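Local coordinates for hydrolase (PDB 2OBB), which binds magnesium and is probably a hydrolase of the HAD type, although its substrate and biological role are not known, at residues H41-W46 with R64-Y69. Numbering follows the deposited sequence.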
# COMPACT_ATOMS: atom_id res chain seq x y z
N HIS A 41 -18.05 -4.77 -1.16
CA HIS A 41 -16.79 -4.19 -0.68
C HIS A 41 -16.94 -2.68 -0.78
O HIS A 41 -17.72 -2.20 -1.60
CB HIS A 41 -15.58 -4.70 -1.49
CG HIS A 41 -15.35 -6.17 -1.35
ND1 HIS A 41 -14.97 -6.76 -0.17
CD2 HIS A 41 -15.50 -7.18 -2.24
CE1 HIS A 41 -14.88 -8.07 -0.33
NE2 HIS A 41 -15.20 -8.35 -1.58
N ARG A 42 -16.22 -1.96 0.07
CA ARG A 42 -16.17 -0.51 -0.03
C ARG A 42 -14.89 -0.15 -0.75
O ARG A 42 -13.86 -0.74 -0.45
CB ARG A 42 -16.15 0.13 1.35
CG ARG A 42 -17.45 0.09 2.09
CD ARG A 42 -17.25 0.66 3.48
NE ARG A 42 -18.53 0.83 4.15
CZ ARG A 42 -18.68 1.30 5.38
NH1 ARG A 42 -17.64 1.69 6.09
NH2 ARG A 42 -19.89 1.41 5.88
N LEU A 43 -14.95 0.78 -1.70
CA LEU A 43 -13.78 1.29 -2.39
C LEU A 43 -13.46 2.68 -1.92
O LEU A 43 -14.31 3.56 -1.92
CB LEU A 43 -14.00 1.31 -3.91
CG LEU A 43 -14.51 -0.02 -4.52
CD1 LEU A 43 -14.57 0.11 -6.04
CD2 LEU A 43 -13.68 -1.22 -4.11
N ILE A 44 -12.22 2.89 -1.51
CA ILE A 44 -11.76 4.22 -1.16
C ILE A 44 -10.64 4.58 -2.12
O ILE A 44 -9.68 3.85 -2.24
CB ILE A 44 -11.25 4.29 0.30
CG1 ILE A 44 -12.39 3.97 1.27
CG2 ILE A 44 -10.67 5.67 0.61
CD1 ILE A 44 -11.97 4.13 2.73
N LEU A 45 -10.77 5.71 -2.80
CA LEU A 45 -9.69 6.21 -3.63
C LEU A 45 -8.54 6.67 -2.74
O LEU A 45 -8.75 7.40 -1.76
CB LEU A 45 -10.18 7.31 -4.54
CG LEU A 45 -9.20 7.75 -5.63
CD1 LEU A 45 -8.85 6.58 -6.59
CD2 LEU A 45 -9.85 8.92 -6.39
N TRP A 46 -7.33 6.21 -3.07
CA TRP A 46 -6.15 6.45 -2.25
C TRP A 46 -5.03 6.90 -3.17
O TRP A 46 -4.35 6.06 -3.77
CB TRP A 46 -5.77 5.16 -1.53
CG TRP A 46 -4.77 5.19 -0.40
CD1 TRP A 46 -3.86 4.22 -0.14
CD2 TRP A 46 -4.60 6.19 0.64
NE1 TRP A 46 -3.12 4.55 0.97
CE2 TRP A 46 -3.56 5.74 1.47
CE3 TRP A 46 -5.21 7.42 0.93
CZ2 TRP A 46 -3.12 6.46 2.61
CZ3 TRP A 46 -4.78 8.14 2.04
CH2 TRP A 46 -3.74 7.64 2.88
N ARG A 64 -17.63 6.95 -15.65
CA ARG A 64 -17.64 5.54 -16.02
C ARG A 64 -18.49 4.76 -15.02
O ARG A 64 -18.46 3.53 -14.96
CB ARG A 64 -16.20 5.03 -16.09
CG ARG A 64 -15.53 5.38 -17.43
CD ARG A 64 -14.02 5.61 -17.35
NE ARG A 64 -13.52 6.20 -18.59
CZ ARG A 64 -13.44 7.51 -18.83
NH1 ARG A 64 -13.81 8.39 -17.90
NH2 ARG A 64 -13.00 7.96 -20.00
N GLY A 65 -19.25 5.51 -14.23
CA GLY A 65 -20.14 4.92 -13.24
C GLY A 65 -19.42 4.29 -12.08
O GLY A 65 -19.95 3.36 -11.45
N LEU A 66 -18.21 4.77 -11.79
CA LEU A 66 -17.46 4.33 -10.61
C LEU A 66 -17.41 5.46 -9.58
O LEU A 66 -16.81 6.53 -9.83
CB LEU A 66 -16.05 3.81 -10.96
CG LEU A 66 -15.06 3.55 -9.83
CD1 LEU A 66 -15.57 2.51 -8.79
CD2 LEU A 66 -13.67 3.14 -10.39
N GLU A 67 -18.03 5.19 -8.44
CA GLU A 67 -18.16 6.15 -7.35
C GLU A 67 -17.63 5.53 -6.08
O GLU A 67 -17.91 4.35 -5.79
CB GLU A 67 -19.63 6.56 -7.18
CG GLU A 67 -19.82 8.06 -7.22
CD GLU A 67 -21.19 8.49 -7.75
OE1 GLU A 67 -22.25 7.94 -7.30
OE2 GLU A 67 -21.22 9.40 -8.62
N PHE A 68 -16.86 6.31 -5.32
CA PHE A 68 -16.12 5.81 -4.17
C PHE A 68 -16.86 5.98 -2.85
O PHE A 68 -17.58 6.97 -2.66
CB PHE A 68 -14.72 6.45 -4.12
CG PHE A 68 -13.85 6.00 -5.25
CD1 PHE A 68 -13.26 4.74 -5.21
CD2 PHE A 68 -13.68 6.80 -6.37
CE1 PHE A 68 -12.50 4.31 -6.28
CE2 PHE A 68 -12.92 6.37 -7.44
CZ PHE A 68 -12.33 5.13 -7.39
N TYR A 69 -16.68 5.02 -1.94
CA TYR A 69 -17.16 5.21 -0.57
C TYR A 69 -16.59 6.50 -0.02
O TYR A 69 -17.29 7.22 0.69
CB TYR A 69 -16.76 4.07 0.37
CG TYR A 69 -17.22 4.27 1.81
CD1 TYR A 69 -18.58 4.19 2.17
CD2 TYR A 69 -16.30 4.53 2.82
CE1 TYR A 69 -18.99 4.38 3.51
CE2 TYR A 69 -16.70 4.71 4.14
CZ TYR A 69 -18.04 4.63 4.48
OH TYR A 69 -18.39 4.81 5.80
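Strand 42-45 and the loop 64-69 belong to one beta-alpha-beta crossover of a parallel sheet, and they meet where Y69 N donates a hydrogen bond to L43 O. The Y69 N to L43 O distance is 2.8 Å, and the bond is bent at the hydrogen (131°), though the N lies nearly in line with the carbonyl. On one side of it Y69 stacks with R42. The guanidinium lies almost flat on the phenol ring, planes about 13° apart, with R42 CZ 4.0 Å from the Y69 ring centroid. This is an off-centre cation-pi contact, displaced toward the hydroxyl end of the ring. R42 CD sits squarely over the same face, 3.8 Å from the Y69 ring centroid, as a CH-pi contact. The R42 chain runs extended from CG to NE, which carries it along the ring. At the ring edge, Y69 CD2 meets I44 CG1 at 4.2 Å. With an alanine here instead of Y69, the R42 side chain is likely to lose its stacking surface and swing more freely, and I44 CG1 to lose a neighbour.

The crossover leaves strand 42-45, runs through helix 51-62 and returns by 64-69 to strand 70-71, as in Rossmann-like HAD folds. F68 packs against strand 42-45 and also touches C61 of that helix. L45 CB lies over the centre of the F68 ring, 3.8 Å from its centroid. With CG anti to the backbone N (chi1 -170°), L45 also brings CD1 to within 3.9 Å of F68 CZ. L43 CB meets F68 CD1 at 3.7 Å. The L43 and L66 side chains cross at about a right angle through their CD1 methyls, and both also touch L33 of helix 29-38.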